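Local atomic coordinates of RNA-dependent RNA polymerase (Toscana virus, PDB entry 6QW0), a protein that probably snatches capped primers for viral transcription by cutting host RNA with the metal-dependent endonuclease domain of the L protein. Residues A[141-146]-A[167-172]; A[130-133]-A[138-141]; A[47-52]-A[197-202]. All blocks are in the same frame, centred on the assembly; numbering follows the deposited sequence.

Contact 1 of 3, residues A[141-146]-A[167-172]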
ATOM      1  N   LEU A 141       0.199 -13.287   8.184  1.00 26.49           N
ATOM      2  CA  LEU A 141      -0.235 -14.210   7.141  1.00 29.90           C
ATOM      3  C   LEU A 141      -0.642 -13.460   5.880  1.00 29.29           C
ATOM      4  O   LEU A 141      -0.338 -13.890   4.763  1.00 29.09           O
ATOM      5  CB  LEU A 141      -1.388 -15.081   7.644  1.00 31.94           C
ATOM      6  CG  LEU A 141      -2.016 -16.062   6.651  1.00 34.58           C
ATOM      7  CD1 LEU A 141      -0.983 -17.040   6.104  1.00 39.54           C
ATOM      8  CD2 LEU A 141      -3.158 -16.813   7.324  1.00 37.50           C
ATOM      9  N   ALA A 142      -1.326 -12.331   6.039  1.00 26.69           N
ATOM     10  CA  ALA A 142      -1.740 -11.555   4.875  1.00 25.33           C
ATOM     11  C   ALA A 142      -0.531 -11.038   4.104  1.00 23.51           C
ATOM     12  O   ALA A 142      -0.519 -11.071   2.869  1.00 27.77           O
ATOM     13  CB  ALA A 142      -2.640 -10.401   5.317  1.00 28.33           C
ATOM     14  N   ALA A 143       0.487 -10.547   4.820  1.00 26.11           N
ATOM     15  CA  ALA A 143       1.719 -10.105   4.164  1.00 26.13           C
ATOM     16  C   ALA A 143       2.382 -11.246   3.404  1.00 26.50           C
ATOM     17  O   ALA A 143       2.832 -11.072   2.267  1.00 26.24           O
ATOM     18  CB  ALA A 143       2.686  -9.519   5.195  1.00 23.34           C
ATOM     19  N   ARG A 144       2.457 -12.426   4.014  1.00 26.61           N
ATOM     20  CA  ARG A 144       3.093 -13.544   3.327  1.00 25.31           C
ATOM     21  C   ARG A 144       2.274 -14.014   2.135  1.00 29.72           C
ATOM     22  O   ARG A 144       2.844 -14.457   1.132  1.00 27.74           O
ATOM     23  CB  ARG A 144       3.355 -14.673   4.320  1.00 33.16           C
ATOM     24  CG  ARG A 144       4.293 -14.194   5.393  1.00 32.56           C
ATOM     25  CD  ARG A 144       4.777 -15.256   6.322  1.00 41.02           C
ATOM     26  NE  ARG A 144       5.384 -14.635   7.492  1.00 39.63           N
ATOM     27  CZ  ARG A 144       6.639 -14.204   7.557  1.00 40.09           C
ATOM     28  NH1 ARG A 144       7.451 -14.326   6.511  1.00 41.45           N
ATOM     29  NH2 ARG A 144       7.082 -13.651   8.674  1.00 34.27           N
ATOM     30  N   ASN A 145       0.947 -13.904   2.208  1.00 27.87           N
ATOM     31  CA  ASN A 145       0.133 -14.245   1.049  1.00 31.40           C
ATOM     32  C   ASN A 145       0.415 -13.303  -0.118  1.00 26.14           C
ATOM     33  O   ASN A 145       0.455 -13.738  -1.273  1.00 29.09           O
ATOM     34  CB  ASN A 145      -1.353 -14.233   1.422  1.00 29.26           C
ATOM     35  CG  ASN A 145      -1.741 -15.431   2.280  1.00 45.17           C
ATOM     36  OD1 ASN A 145      -1.054 -16.454   2.277  1.00 45.72           O
ATOM     37  ND2 ASN A 145      -2.841 -15.309   3.015  1.00 48.22           N
ATOM     38  N   LYS A 146       0.635 -12.013   0.159  1.00 25.69           N
ATOM     39  CA  LYS A 146       0.940 -11.095  -0.940  1.00 23.67           C
ATOM     40  C   LYS A 146       2.337 -11.344  -1.503  1.00 23.53           C
ATOM     41  O   LYS A 146       2.542 -11.200  -2.716  1.00 24.76           O
ATOM     42  CB  LYS A 146       0.799  -9.641  -0.493  1.00 23.39           C
ATOM     43  CG  LYS A 146      -0.620  -9.222  -0.188  1.00 24.84           C
ATOM     44  CD  LYS A 146      -1.552  -9.484  -1.347  1.00 26.33           C
ATOM     45  CE  LYS A 146      -2.934  -8.879  -1.081  1.00 26.61           C
ATOM     46  NZ  LYS A 146      -3.880  -9.177  -2.208  1.00 30.35           N
ATOM     47  N   ILE A 167       5.974  -4.936   1.287  1.00 20.15           N
ATOM     48  CA  ILE A 167       4.595  -5.224   1.683  1.00 20.21           C
ATOM     49  C   ILE A 167       4.243  -4.347   2.870  1.00 19.76           C
ATOM     50  O   ILE A 167       5.079  -4.152   3.754  1.00 20.60           O
ATOM     51  CB  ILE A 167       4.404  -6.699   2.093  1.00 21.88           C
ATOM     52  CG1 ILE A 167       4.996  -7.650   1.046  1.00 22.88           C
ATOM     53  CG2 ILE A 167       2.936  -6.997   2.358  1.00 23.92           C
ATOM     54  CD1 ILE A 167       4.263  -7.684  -0.282  1.00 22.76           C
ATOM     55  N   ILE A 168       3.012  -3.833   2.897  1.00 19.69           N
ATOM     56  CA  ILE A 168       2.437  -3.244   4.110  1.00 19.41           C
ATOM     57  C   ILE A 168       1.111  -3.944   4.390  1.00 22.85           C
ATOM     58  O   ILE A 168       0.178  -3.843   3.582  1.00 20.40           O
ATOM     59  CB  ILE A 168       2.207  -1.724   3.990  1.00 21.69           C
ATOM     60  CG1 ILE A 168       3.456  -1.015   3.460  1.00 23.39           C
ATOM     61  CG2 ILE A 168       1.816  -1.151   5.342  1.00 23.47           C
ATOM     62  CD1 ILE A 168       3.239   0.482   3.209  1.00 28.35           C
ATOM     63  N   ALA A 169       1.016  -4.625   5.539  1.00 22.26           N
ATOM     64  CA  ALA A 169      -0.219  -5.278   5.982  1.00 24.45           C
ATOM     65  C   ALA A 169      -0.709  -4.612   7.265  1.00 22.49           C
ATOM     66  O   ALA A 169      -0.003  -4.634   8.278  1.00 24.74           O
ATOM     67  CB  ALA A 169       0.008  -6.773   6.229  1.00 25.39           C
ATOM     68  N   VAL A 170      -1.918  -4.016   7.232  1.00 19.77           N
ATOM     69  CA  VAL A 170      -2.437  -3.286   8.389  1.00 20.72           C
ATOM     70  C   VAL A 170      -3.446  -4.148   9.138  1.00 21.32           C
ATOM     71  O   VAL A 170      -4.207  -4.912   8.533  1.00 24.12           O
ATOM     72  CB  VAL A 170      -3.066  -1.938   7.967  1.00 21.01           C
ATOM     73  CG1 VAL A 170      -4.275  -2.167   7.083  1.00 25.11           C
ATOM     74  CG2 VAL A 170      -3.431  -1.105   9.198  1.00 26.12           C
ATOM     75  N   HIS A 171      -3.426  -4.046  10.467  1.00 24.61           N
ATOM     76  CA  HIS A 171      -4.480  -4.565  11.328  1.00 26.09           C
ATOM     77  C   HIS A 171      -4.871  -3.468  12.317  1.00 24.38           C
ATOM     78  O   HIS A 171      -4.288  -2.381  12.339  1.00 24.07           O
ATOM     79  CB  HIS A 171      -4.045  -5.866  12.025  1.00 25.14           C
ATOM     80  CG  HIS A 171      -2.838  -5.721  12.897  1.00 26.00           C
ATOM     81  ND1 HIS A 171      -2.921  -5.573  14.267  1.00 29.94           N
ATOM     82  CD2 HIS A 171      -1.514  -5.720  12.598  1.00 23.23           C
ATOM     83  CE1 HIS A 171      -1.705  -5.471  14.772  1.00 27.17           C
ATOM     84  NE2 HIS A 171      -0.833  -5.560  13.780  1.00 25.72           N
ATOM     85  N   PHE A 172      -5.878  -3.750  13.153  1.00 26.09           N
ATOM     86  CA  PHE A 172      -6.429  -2.705  14.008  1.00 26.34           C
ATOM     87  C   PHE A 172      -5.386  -2.115  14.950  1.00 23.08           C
ATOM     88  O   PHE A 172      -5.482  -0.938  15.323  1.00 24.94           O
ATOM     89  CB  PHE A 172      -7.611  -3.262  14.806  1.00 26.52           C
ATOM     90  CG  PHE A 172      -8.406  -2.197  15.525  1.00 28.85           C
ATOM     91  CD1 PHE A 172      -9.461  -1.563  14.888  1.00 31.36           C
ATOM     92  CD2 PHE A 172      -8.087  -1.825  16.827  1.00 33.67           C
ATOM     93  CE1 PHE A 172     -10.196  -0.579  15.538  1.00 31.58           C
ATOM     94  CE2 PHE A 172      -8.817  -0.838  17.486  1.00 33.76           C
ATOM     95  CZ  PHE A 172      -9.868  -0.212  16.832  1.00 33.08           C
TER

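Contact 2 of 3, residues A[130-133]-A[138-141]. With SO4 (sulfate ion), chain G.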
ATOM      1  N   THR A 130      -2.134  -4.374   1.952  1.00 21.90           N
ATOM      2  CA  THR A 130      -3.206  -5.307   2.264  1.00 22.88           C
ATOM      3  C   THR A 130      -3.705  -5.004   3.671  1.00 22.26           C
ATOM      4  O   THR A 130      -3.071  -4.260   4.425  1.00 23.39           O
ATOM      5  CB  THR A 130      -2.741  -6.769   2.097  1.00 26.22           C
ATOM      6  OG1 THR A 130      -3.863  -7.667   2.156  1.00 28.01           O
ATOM      7  CG2 THR A 130      -1.728  -7.147   3.155  1.00 24.86           C
ATOM      8  N   THR A 131      -4.897  -5.514   3.979  1.00 25.94           N
ATOM      9  CA  THR A 131      -5.545  -5.285   5.267  1.00 24.50           C
ATOM     10  C   THR A 131      -5.971  -6.624   5.854  1.00 27.74           C
ATOM     11  O   THR A 131      -6.019  -7.641   5.160  1.00 32.53           O
ATOM     12  CB  THR A 131      -6.786  -4.389   5.138  1.00 29.07           C
ATOM     13  OG1 THR A 131      -7.806  -5.107   4.429  1.00 34.04           O
ATOM     14  CG2 THR A 131      -6.470  -3.107   4.377  1.00 29.83           C
ATOM     15  N   THR A 132      -6.306  -6.606   7.142  1.00 28.23           N
ATOM     16  CA  THR A 132      -6.925  -7.761   7.775  1.00 27.69           C
ATOM     17  C   THR A 132      -7.849  -7.266   8.875  1.00 28.81           C
ATOM     18  O   THR A 132      -7.557  -6.264   9.530  1.00 27.71           O
ATOM     19  CB  THR A 132      -5.898  -8.739   8.363  1.00 31.07           C
ATOM     20  OG1 THR A 132      -6.594  -9.843   8.954  1.00 32.40           O
ATOM     21  CG2 THR A 132      -5.038  -8.072   9.427  1.00 28.49           C
HETATM   22  N   MSE A 133      -8.958  -7.970   9.067  1.00 29.54           N
HETATM   23  CA  MSE A 133      -9.854  -7.679  10.180  1.00 32.82           C
HETATM   24  C   MSE A 133      -9.458  -8.467  11.435  1.00 35.20           C
HETATM   25  O   MSE A 133     -10.116  -8.369  12.471  1.00 33.58           O
HETATM   26  CB  MSE A 133     -11.299  -7.999   9.787  1.00 32.14           C
HETATM   27  CG  MSE A 133     -11.817  -7.187   8.615  1.00 30.57           C
HETATM   28 SE   MSE A 133     -11.979  -5.302   9.066  1.00 41.32          SE
HETATM   29  CE  MSE A 133     -13.373  -5.452  10.435  1.00 36.35           C
ATOM     30  N   SER A 138      -2.714 -12.524  11.999  1.00 29.73           N
ATOM     31  CA  SER A 138      -3.445 -12.482  10.739  1.00 27.90           C
ATOM     32  C   SER A 138      -2.769 -11.542   9.746  1.00 26.52           C
ATOM     33  O   SER A 138      -2.727 -11.826   8.541  1.00 30.36           O
ATOM     34  CB  SER A 138      -4.892 -12.054  10.983  1.00 32.77           C
ATOM     35  OG  SER A 138      -5.653 -12.177   9.792  1.00 46.71           O
ATOM     36  N   ALA A 139      -2.240 -10.415  10.238  1.00 30.00           N
ATOM     37  CA  ALA A 139      -1.541  -9.475   9.364  1.00 26.41           C
ATOM     38  C   ALA A 139      -0.272 -10.090   8.795  1.00 30.91           C
ATOM     39  O   ALA A 139       0.063  -9.858   7.628  1.00 28.34           O
ATOM     40  CB  ALA A 139      -1.205  -8.191  10.119  1.00 28.49           C
ATOM     41  N   ASP A 140       0.458 -10.860   9.604  1.00 28.20           N
ATOM     42  CA  ASP A 140       1.648 -11.519   9.069  1.00 25.05           C
ATOM     43  C   ASP A 140       1.278 -12.523   7.986  1.00 28.13           C
ATOM     44  O   ASP A 140       1.942 -12.595   6.948  1.00 28.57           O
ATOM     45  CB  ASP A 140       2.447 -12.200  10.174  1.00 31.04           C
ATOM     46  CG  ASP A 140       3.630 -12.979   9.617  1.00 38.00           C
ATOM     47  OD1 ASP A 140       4.736 -12.406   9.507  1.00 40.16           O
ATOM     48  OD2 ASP A 140       3.440 -14.155   9.242  1.00 39.88           O
ATOM     49  N   LEU A 141       0.199 -13.287   8.184  1.00 26.49           N
ATOM     50  CA  LEU A 141      -0.235 -14.210   7.141  1.00 29.90           C
ATOM     51  C   LEU A 141      -0.642 -13.460   5.880  1.00 29.29           C
ATOM     52  O   LEU A 141      -0.338 -13.890   4.763  1.00 29.09           O
ATOM     53  CB  LEU A 141      -1.388 -15.081   7.644  1.00 31.94           C
ATOM     54  CG  LEU A 141      -2.016 -16.062   6.651  1.00 34.58           C
ATOM     55  CD1 LEU A 141      -0.983 -17.040   6.104  1.00 39.54           C
ATOM     56  CD2 LEU A 141      -3.158 -16.813   7.324  1.00 37.50           C
TER
HETATM   57  S   SO4 G 305      -7.131  -6.475   0.959  1.00 61.92           S
HETATM   58  O1  SO4 G 305      -7.236  -5.228   1.704  1.00 44.27           O
HETATM   59  O2  SO4 G 305      -7.996  -6.388  -0.212  1.00 63.97           O
HETATM   60  O3  SO4 G 305      -5.752  -6.727   0.530  1.00 36.03           O
HETATM   61  O4  SO4 G 305      -7.580  -7.567   1.815  1.00 59.67           O

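Contact 3 of 3, residues A[47-52]-A[197-202]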
ATOM      1  N   ILE A  47     -19.051  11.510   1.182  1.00 35.51           N
ATOM      2  CA  ILE A  47     -18.593  11.505   2.576  1.00 33.61           C
ATOM      3  C   ILE A  47     -17.923  12.838   2.890  1.00 33.00           C
ATOM      4  O   ILE A  47     -16.898  13.176   2.288  1.00 36.95           O
ATOM      5  CB  ILE A  47     -17.606  10.362   2.873  1.00 31.00           C
ATOM      6  CG1 ILE A  47     -18.146   9.013   2.395  1.00 33.57           C
ATOM      7  CG2 ILE A  47     -17.309  10.300   4.376  1.00 30.59           C
ATOM      8  CD1 ILE A  47     -17.118   7.914   2.451  1.00 38.00           C
ATOM      9  N   ASP A  48     -18.481  13.579   3.849  1.00 30.48           N
ATOM     10  CA  ASP A  48     -17.852  14.788   4.371  0.53 29.09           C
ATOM     11  C   ASP A  48     -17.193  14.441   5.699  1.00 27.52           C
ATOM     12  O   ASP A  48     -17.877  14.079   6.661  1.00 29.54           O
ATOM     13  CB  ASP A  48     -18.871  15.915   4.552  0.53 30.83           C
ATOM     14  CG  ASP A  48     -18.244  17.218   5.066  0.53 33.98           C
ATOM     15  OD1 ASP A  48     -17.009  17.292   5.271  0.53 30.56           O
ATOM     16  OD2 ASP A  48     -19.004  18.192   5.263  0.53 41.34           O
ATOM     17  N   ILE A  49     -15.872  14.560   5.750  1.00 25.97           N
ATOM     18  CA  ILE A  49     -15.091  14.199   6.931  1.00 23.40           C
ATOM     19  C   ILE A  49     -14.674  15.480   7.637  1.00 25.52           C
ATOM     20  O   ILE A  49     -14.166  16.412   7.002  1.00 27.63           O
ATOM     21  CB  ILE A  49     -13.871  13.335   6.559  1.00 23.50           C
ATOM     22  CG1 ILE A  49     -14.348  12.029   5.919  1.00 28.31           C
ATOM     23  CG2 ILE A  49     -13.009  13.083   7.800  1.00 26.00           C
ATOM     24  CD1 ILE A  49     -13.259  11.224   5.267  1.00 34.11           C
ATOM     25  N   ALA A  50     -14.915  15.543   8.951  1.00 23.98           N
ATOM     26  CA  ALA A  50     -14.717  16.780   9.708  1.00 24.70           C
ATOM     27  C   ALA A  50     -13.244  16.939  10.091  1.00 26.95           C
ATOM     28  O   ALA A  50     -12.842  16.855  11.254  1.00 26.11           O
ATOM     29  CB  ALA A  50     -15.619  16.794  10.937  1.00 28.01           C
ATOM     30  N   THR A  51     -12.415  17.187   9.076  1.00 28.70           N
ATOM     31  CA  THR A  51     -10.985  17.321   9.327  1.00 27.36           C
ATOM     32  C   THR A  51     -10.663  18.518  10.219  1.00 28.63           C
ATOM     33  O   THR A  51      -9.577  18.569  10.808  1.00 29.61           O
ATOM     34  CB  THR A  51     -10.230  17.415   7.992  1.00 29.02           C
ATOM     35  OG1 THR A  51     -10.797  18.460   7.196  1.00 30.83           O
ATOM     36  CG2 THR A  51     -10.350  16.100   7.220  1.00 32.28           C
ATOM     37  N   SER A  52     -11.592  19.471  10.357  1.00 28.64           N
ATOM     38  CA  SER A  52     -11.382  20.577  11.283  1.00 32.10           C
ATOM     39  C   SER A  52     -11.260  20.111  12.728  1.00 30.32           C
ATOM     40  O   SER A  52     -10.694  20.835  13.551  1.00 31.84           O
ATOM     41  CB  SER A  52     -12.525  21.589  11.171  1.00 34.78           C
ATOM     42  OG  SER A  52     -13.772  21.004  11.514  1.00 32.85           O
ATOM     43  N   ARG A 197     -12.743   1.387   8.495  1.00 24.86           N
ATOM     44  CA  ARG A 197     -13.627   0.342   9.005  1.00 26.99           C
ATOM     45  C   ARG A 197     -14.925   0.933   9.542  1.00 26.76           C
ATOM     46  O   ARG A 197     -16.003   0.366   9.328  1.00 29.30           O
ATOM     47  CB  ARG A 197     -12.928  -0.458  10.099  1.00 25.40           C
ATOM     48  CG  ARG A 197     -11.857  -1.404   9.577  1.00 24.22           C
ATOM     49  CD  ARG A 197     -10.982  -1.920  10.696  1.00 31.03           C
ATOM     50  NE  ARG A 197     -11.739  -2.616  11.736  1.00 35.38           N
ATOM     51  CZ  ARG A 197     -11.282  -3.671  12.408  1.00 43.45           C
ATOM     52  NH1 ARG A 197     -10.080  -4.164  12.140  1.00 35.15           N
ATOM     53  NH2 ARG A 197     -12.027  -4.238  13.349  1.00 46.26           N
ATOM     54  N   ASP A 198     -14.837   2.058  10.258  1.00 25.78           N
ATOM     55  CA  ASP A 198     -16.046   2.704  10.774  1.00 27.14           C
ATOM     56  C   ASP A 198     -16.955   3.133   9.630  1.00 30.06           C
ATOM     57  O   ASP A 198     -18.171   2.903   9.663  1.00 29.41           O
ATOM     58  CB  ASP A 198     -15.683   3.916  11.634  1.00 27.77           C
ATOM     59  CG  ASP A 198     -15.154   3.540  13.012  1.00 36.18           C
ATOM     60  OD1 ASP A 198     -15.391   2.404  13.476  1.00 36.15           O
ATOM     61  OD2 ASP A 198     -14.496   4.401  13.639  1.00 38.37           O
ATOM     62  N   ILE A 199     -16.375   3.762   8.606  1.00 26.40           N
ATOM     63  CA  ILE A 199     -17.167   4.240   7.476  1.00 27.14           C
ATOM     64  C   ILE A 199     -17.748   3.066   6.708  1.00 30.16           C
ATOM     65  O   ILE A 199     -18.922   3.076   6.321  1.00 30.27           O
ATOM     66  CB  ILE A 199     -16.308   5.141   6.569  1.00 26.58           C
ATOM     67  CG1 ILE A 199     -15.948   6.437   7.297  1.00 28.41           C
ATOM     68  CG2 ILE A 199     -17.027   5.438   5.251  1.00 32.66           C
ATOM     69  CD1 ILE A 199     -14.876   7.253   6.590  1.00 28.87           C
ATOM     70  N   PHE A 200     -16.939   2.027   6.486  1.00 29.31           N
ATOM     71  CA  PHE A 200     -17.388   0.881   5.706  1.00 31.33           C
ATOM     72  C   PHE A 200     -18.584   0.189   6.351  1.00 33.98           C
ATOM     73  O   PHE A 200     -19.493  -0.273   5.652  1.00 37.31           O
ATOM     74  CB  PHE A 200     -16.237  -0.106   5.533  1.00 32.01           C
ATOM     75  CG  PHE A 200     -16.592  -1.297   4.702  1.00 33.47           C
ATOM     76  CD1 PHE A 200     -16.721  -1.182   3.329  1.00 38.00           C
ATOM     77  CD2 PHE A 200     -16.823  -2.528   5.296  1.00 39.50           C
ATOM     78  CE1 PHE A 200     -17.059  -2.278   2.555  1.00 37.37           C
ATOM     79  CE2 PHE A 200     -17.162  -3.628   4.529  1.00 39.67           C
ATOM     80  CZ  PHE A 200     -17.278  -3.502   3.158  1.00 43.05           C
ATOM     81  N   GLU A 201     -18.594   0.085   7.682  1.00 29.67           N
ATOM     82  CA  GLU A 201     -19.700  -0.602   8.343  1.00 32.47           C
ATOM     83  C   GLU A 201     -21.011   0.142   8.133  1.00 37.45           C
ATOM     84  O   GLU A 201     -22.077  -0.481   8.060  1.00 37.11           O
ATOM     85  CB  GLU A 201     -19.412  -0.769   9.832  1.00 38.04           C
ATOM     86  CG  GLU A 201     -20.387  -1.699  10.542  1.00 56.75           C
ATOM     87  CD  GLU A 201     -20.385  -1.517  12.049  1.00 67.71           C
ATOM     88  OE1 GLU A 201     -19.298  -1.291  12.623  1.00 68.88           O
ATOM     89  OE2 GLU A 201     -21.473  -1.598  12.661  1.00 69.59           O
ATOM     90  N   GLU A 202     -20.956   1.464   8.011  1.00 30.88           N
ATOM     91  CA  GLU A 202     -22.161   2.237   7.738  1.00 34.72           C
ATOM     92  C   GLU A 202     -22.468   2.303   6.246  1.00 39.54           C
ATOM     93  O   GLU A 202     -23.641   2.400   5.865  1.00 45.84           O
ATOM     94  CB  GLU A 202     -22.030   3.641   8.352  1.00 31.46           C
ATOM     95  CG  GLU A 202     -22.001   3.600   9.895  1.00 35.89           C
ATOM     96  CD  GLU A 202     -21.879   4.957  10.570  1.00 30.65           C
ATOM     97  OE1 GLU A 202     -22.484   5.941  10.088  1.00 33.49           O
ATOM     98  OE2 GLU A 202     -21.174   5.033  11.607  1.00 28.60           O
TER

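Contact 1 of 3, residues A[141-146]-A[167-172]
I167 opens the strand side of the contact by laying its two branches along the inner face of helix 136-157. CG2 stands anti to the backbone N and rests on A143, 3.8 Å from A143 CA and equally far from A143 CB. The longer branch sits beside the backbone N (chi1 -49°) and folds again at chi2 (-69°), which carries I167 CD1 to 4.0 Å from K146 CB. One isoleucine therefore bridges two residues about one helical turn apart, A143 and K146, and it also touches I147 of the same helix. The next residue, I168, points away from the helix, against F83 and L179. At A169 the strand turns back to the helix: A169 CB meets A143 CB at 4.0 Å, methyl against methyl, and lies 4.1 Å from A143 N. Small side chains on both sides let the backbones approach closely, with A143 CA only 5.5 Å from A169 CA and the axes of the two short segments 7.9 Å apart. The near-antiparallel course, 151° between the N-to-C directions, is that of a beta-alpha-beta crossover, in which helix 136-157 links the parallel neighbours 124-131 and 163-171 of the PD-(D/E)XK-like nuclease core. K146 belongs to the strand contact through its CB alone. Bent at chi2, its chain then runs away over E128 and T130; the side chain passes close to a bound sulfate and comes within about 5 Å of a manganese ion, which is consistent with the active-site lysine of related cap-snatching endonucleases. Beyond A169, V170 packs on I189, V190 and F193 of helix 183-203.

Contact 2 of 3, residues A[130-133]-A[138-141]
T132 and S138 meet through their hydroxyls, T132 OG1 and S138 OG lying 2.7 Å apart in a hydrogen bond. Both oxygens are swung anti to their own backbone N (chi1 -180° and -172°), and from there each reaches across the gap between strand end and helix. T132 OG1 is held a second time by the backbone N-H of G134 in the intervening loop, so this one oxygen ties three parts of the turn together. The methyl of T132 lies over the first turn of the helix: T132 CG2 is 3.7 Å from A139 N and 3.9 Å from A139 CB. D135 OD1 accepts the N-H of S138 on the helix side.

The two threonines before T132 bind a sulfate, probably from the crystallisation liquor. T130 OG1 donates to sulfate O3 at 2.7 Å. T131 OG1, turned to a different rotamer (chi1 69°), donates to sulfate O1 at 2.8 Å. A weak bond from T131 N, 3.3 Å long, reaches the same sulfate O1. With their different first torsions both hydroxyls reach the same anion. The segments form the beta-to-alpha junction of the beta-alpha-beta unit, just after metal-site residues E128 and F129.

Contact 3 of 3, residues A[47-52]-A[197-202]
I47 and I199 touch through single methyls, I47 CD1 lying 3.7 Å from I199 CG2 as the two side chains cross at a slant. I47 sends CG1 beside its backbone N and then runs extended through chi2 (170°), so its terminal methyl is thrust toward the helix. I199 presents CG2 to it, while its other branch reaches toward the neighbouring isoleucine of the strand; there the contact is loose, with I199 CD1 4.5 Å from I49 CD1. Only methyl groups thus bridge backbones whose nearest CA atoms, those of I47 and I199, are 8.9 Å apart.

I47 and I199 both touch Y36, I199 also touches F77, and I49 touches F81. The hydroxyl of Y36 also bonds E202 OE2, a polar tie between the same helix and the adjacent strand. Further out, backbone bonds of I47 with E67 and of D48 with V37 hold strand 46-49 in the middle of its sheet, and an inverse gamma turn is centred on A50. Here a three-stranded antiparallel meander, 36-39, 46-49 and 66-68, docks on the C-terminal part of helix 183-203.

How the contacts relate
Contacts 1 and 2 belong to one beta-alpha-beta unit, share L141 and have centres 4 Å apart. Their strands are joined directly: T130 N lies 2.9 Å from I168 O and T132 N 3.0 Å from V170 O, both probable hydrogen bonds. The metal site of H79, D114, E128 and F129 lies close by; the T132 side chain is about 12 Å from the manganese, much farther than that of K146. Contact 3, whose centre is 22 to 23 Å from the others, closes a long loop of chain that encloses them both. R197, on its helix segment, reaches residues of the other two contacts, R197 CZ packing 3.7 Å from F172 CD1 and 3.4 Å from CE of selenomethionine M133.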